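Local coordinates for protein glutathione-independent glyoxalase DJ-1 (Schizosaccharomyces pombe, PDB 4QYT) that converts methylglyoxal to D-lactate in a single step without glutathione and helps protect the cell against reactive oxygen species, at residues A[170-175]-A[189-194]. Numbering follows the deposited sequence.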
ATOM      1  N   PHE A 170       5.971   5.854   8.175  1.00  9.80           N
ATOM      2  CA  PHE A 170       4.995   6.846   8.595  1.00  9.89           C
ATOM      3  C   PHE A 170       3.884   6.227   9.433  1.00  9.29           C
ATOM      4  O   PHE A 170       3.571   6.720  10.530  1.00  9.78           O
ATOM      5  CB  PHE A 170       4.438   7.473   7.319  1.00  9.28           C
ATOM      6  CG  PHE A 170       3.219   8.341   7.503  1.00  8.99           C
ATOM      7  CD1 PHE A 170       3.313   9.561   8.149  1.00  9.79           C
ATOM      8  CD2 PHE A 170       1.995   7.993   6.975  1.00  9.70           C
ATOM      9  CE1 PHE A 170       2.224  10.403   8.244  1.00  9.91           C
ATOM     10  CE2 PHE A 170       0.894   8.832   7.035  1.00  9.77           C
ATOM     11  CZ  PHE A 170       1.018  10.050   7.669  1.00  9.90           C
ATOM     12  N   GLY A 171       3.276   5.155   8.936  1.00  9.03           N
ATOM     13  CA  GLY A 171       2.228   4.484   9.720  1.00  8.97           C
ATOM     14  C   GLY A 171       2.731   4.005  11.058  1.00  9.18           C
ATOM     15  O   GLY A 171       2.044   4.112  12.076  1.00  9.84           O
ATOM     16  N   LEU A 172       3.952   3.463  11.042  1.00  9.85           N
ATOM     17  CA  LEU A 172       4.548   2.987  12.274  1.00 10.17           C
ATOM     18  C   LEU A 172       4.788   4.138  13.258  1.00 10.21           C
ATOM     19  O   LEU A 172       4.572   3.953  14.486  1.00 11.67           O
ATOM     20  CB  LEU A 172       5.846   2.229  12.004  1.00 10.35           C
ATOM     21  CG  LEU A 172       5.674   0.821  11.494  1.00 11.24           C
ATOM     22  CD1 LEU A 172       6.999   0.310  10.921  1.00 13.30           C
ATOM     23  CD2 LEU A 172       5.130  -0.109  12.564  1.00 13.48           C
ATOM     24  N   LYS A 173       5.276   5.271  12.768  0.78 11.18           N
ATOM     25  CA  LYS A 173       5.527   6.410  13.657  0.78 11.40           C
ATOM     26  C   LYS A 173       4.227   6.833  14.354  0.78 10.63           C
ATOM     27  O   LYS A 173       4.205   7.093  15.561  0.78 11.89           O
ATOM     28  CB  LYS A 173       6.166   7.571  12.890  0.78 12.14           C
ATOM     29  CG  LYS A 173       6.746   8.654  13.790  0.78 15.05           C
ATOM     30  CD  LYS A 173       8.010   8.214  14.528  0.78 16.92           C
ATOM     31  CE  LYS A 173       8.657   9.384  15.237  0.78 21.01           C
ATOM     32  NZ  LYS A 173       9.942   9.008  15.875  0.78 24.21           N
ATOM     33  N   LEU A 174       3.128   6.882  13.595  1.00  9.91           N
ATOM     34  CA  LEU A 174       1.823   7.184  14.181  1.00  9.86           C
ATOM     35  C   LEU A 174       1.444   6.169  15.240  1.00 10.07           C
ATOM     36  O   LEU A 174       1.077   6.513  16.361  1.00 11.81           O
ATOM     37  CB  LEU A 174       0.774   7.274  13.081  1.00  9.75           C
ATOM     38  CG  LEU A 174       0.863   8.532  12.209  1.00  9.72           C
ATOM     39  CD1 LEU A 174       0.179   8.243  10.881  1.00 11.23           C
ATOM     40  CD2 LEU A 174       0.231   9.715  12.917  1.00 10.88           C
ATOM     41  N   LEU A 175       1.542   4.893  14.903  1.00 10.68           N
ATOM     42  CA  LEU A 175       1.205   3.848  15.830  1.00 10.48           C
ATOM     43  C   LEU A 175       2.027   3.914  17.124  1.00 11.41           C
ATOM     44  O   LEU A 175       1.503   3.712  18.220  1.00 13.37           O
ATOM     45  CB  LEU A 175       1.433   2.464  15.175  1.00 11.12           C
ATOM     46  CG  LEU A 175       1.077   1.281  16.077  1.00 11.70           C
ATOM     47  CD1 LEU A 175      -0.393   1.259  16.458  1.00 12.99           C
ATOM     48  CD2 LEU A 175       1.507  -0.018  15.433  1.00 12.44           C
ATOM     49  N   LYS A 189       6.983  -6.457  14.341  1.00 15.98           N
ATOM     50  CA  LYS A 189       7.554  -7.755  13.989  1.00 17.94           C
ATOM     51  C   LYS A 189       6.784  -8.458  12.883  1.00 15.81           C
ATOM     52  O   LYS A 189       7.369  -9.089  12.013  1.00 18.73           O
ATOM     53  CB  LYS A 189       7.638  -8.640  15.240  1.00 20.11           C
ATOM     54  CG  LYS A 189       8.261 -10.003  15.019  1.00 22.88           C
ATOM     55  CD  LYS A 189       8.249 -10.876  16.263  1.00 26.33           C
ATOM     56  CE  LYS A 189       9.054 -12.159  16.116  1.00 39.36           C
ATOM     57  NZ  LYS A 189       8.724 -13.072  17.246  1.00 57.73           N
ATOM     58  N   SER A 190       5.471  -8.332  12.904  1.00 16.06           N
ATOM     59  CA  SER A 190       4.606  -8.984  11.928  1.00 16.78           C
ATOM     60  C   SER A 190       4.769  -8.442  10.505  1.00 15.00           C
ATOM     61  O   SER A 190       4.332  -9.098   9.563  1.00 16.78           O
ATOM     62  CB  SER A 190       3.132  -8.892  12.333  1.00 17.36           C
ATOM     63  OG  SER A 190       2.577  -7.617  12.045  1.00 16.24           O
ATOM     64  N   LEU A 191       5.370  -7.262  10.351  1.00 14.27           N
ATOM     65  CA  LEU A 191       5.435  -6.640   9.055  1.00 13.10           C
ATOM     66  C   LEU A 191       6.596  -7.080   8.206  1.00 13.66           C
ATOM     67  O   LEU A 191       6.590  -6.821   7.000  1.00 15.14           O
ATOM     68  CB  LEU A 191       5.477  -5.147   9.218  1.00 12.73           C
ATOM     69  CG  LEU A 191       4.323  -4.520   9.960  1.00 13.42           C
ATOM     70  CD1 LEU A 191       4.558  -3.031  10.211  1.00 14.40           C
ATOM     71  CD2 LEU A 191       3.003  -4.724   9.250  1.00 14.24           C
ATOM     72  N   SER A 192       7.623  -7.683   8.784  1.00 15.04           N
ATOM     73  CA  SER A 192       8.870  -7.935   8.033  1.00 15.95           C
ATOM     74  C   SER A 192       9.532  -6.673   7.498  1.00 16.53           C
ATOM     75  O   SER A 192       9.920  -6.622   6.333  1.00 17.34           O
ATOM     76  CB  SER A 192       8.696  -8.956   6.916  1.00 20.42           C
ATOM     77  OG  SER A 192       8.318 -10.183   7.456  1.00 27.37           O
ATOM     78  N   MET A 193       9.737  -5.696   8.366  1.00 15.21           N
ATOM     79  CA  MET A 193      10.437  -4.497   7.975  1.00 16.92           C
ATOM     80  C   MET A 193      11.862  -4.855   7.633  1.00 17.63           C
ATOM     81  O   MET A 193      12.504  -5.685   8.297  1.00 21.68           O
ATOM     82  CB  MET A 193      10.404  -3.494   9.098  1.00 15.37           C
ATOM     83  CG  MET A 193       9.003  -3.035   9.447  1.00 15.03           C
ATOM     84  SD  MET A 193       8.159  -2.152   8.112  1.00 15.39           S
ATOM     85  CE  MET A 193       9.149  -0.643   8.064  1.00 14.06           C
ATOM     86  N   PRO A 194      12.368  -4.258   6.556  1.00 16.78           N
ATOM     87  CA  PRO A 194      13.688  -4.628   6.092  1.00 20.67           C
ATOM     88  C   PRO A 194      14.740  -4.021   6.977  1.00 25.85           C
ATOM     89  O   PRO A 194      14.504  -3.066   7.730  1.00 26.68           O
ATOM     90  CB  PRO A 194      13.743  -4.052   4.689  1.00 23.49           C
ATOM     91  CG  PRO A 194      12.707  -2.996   4.629  1.00 21.36           C
ATOM     92  CD  PRO A 194      11.655  -3.380   5.618  1.00 17.54           C
ATOM     93  OXT PRO A 194      15.832  -4.613   7.077  1.00 34.10           O
TER
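L172, on helix 167-178, faces the C-terminal tail with its CA 10.2 Å from the CA of L191, near the end of helix 181-190; side chains alone span this distance, with no hydrogen bond across. The branched end of L172 divides the work. Its CD2 meets CD1 of L191 tip to tip at 3.8 Å. Its CD1 takes the terminal methyl of M193, with CE at 3.7 Å. The sulfur SD of M193 lies a little farther from CD1 of L172, at 3.9 Å. Leucine suits this place because one forked side chain can serve two partners without any polar group to satisfy. L191, buried and apolar, offers CD1 to L172 with its CG anti to the carbonyl carbon (chi1 -58°), and its side chain also packs on P164 of the second subunit. M193 fits by flexibility: bends at chi2 and chi3, both near -65°, fold its unbranched chain so that sulfur and methyl both lie against the leucine. The chain turns at S192, which has positive phi (59°), and L191 and M193, either side of it in sequence, both reach L172. Y184 and Y188 of helix 181-190 also pack on L172, and Y188 touches M193 as well. The same tail meets the second subunit: M193 packs on G165 of that chain, and O of S190 accepts a hydrogen bond from NE2 of its H133, an inferred active-site residue. The cluster joins the last two helices of the DJ-1/PfpI alpha/beta fold, and the tail that carries it also packs on the second subunit.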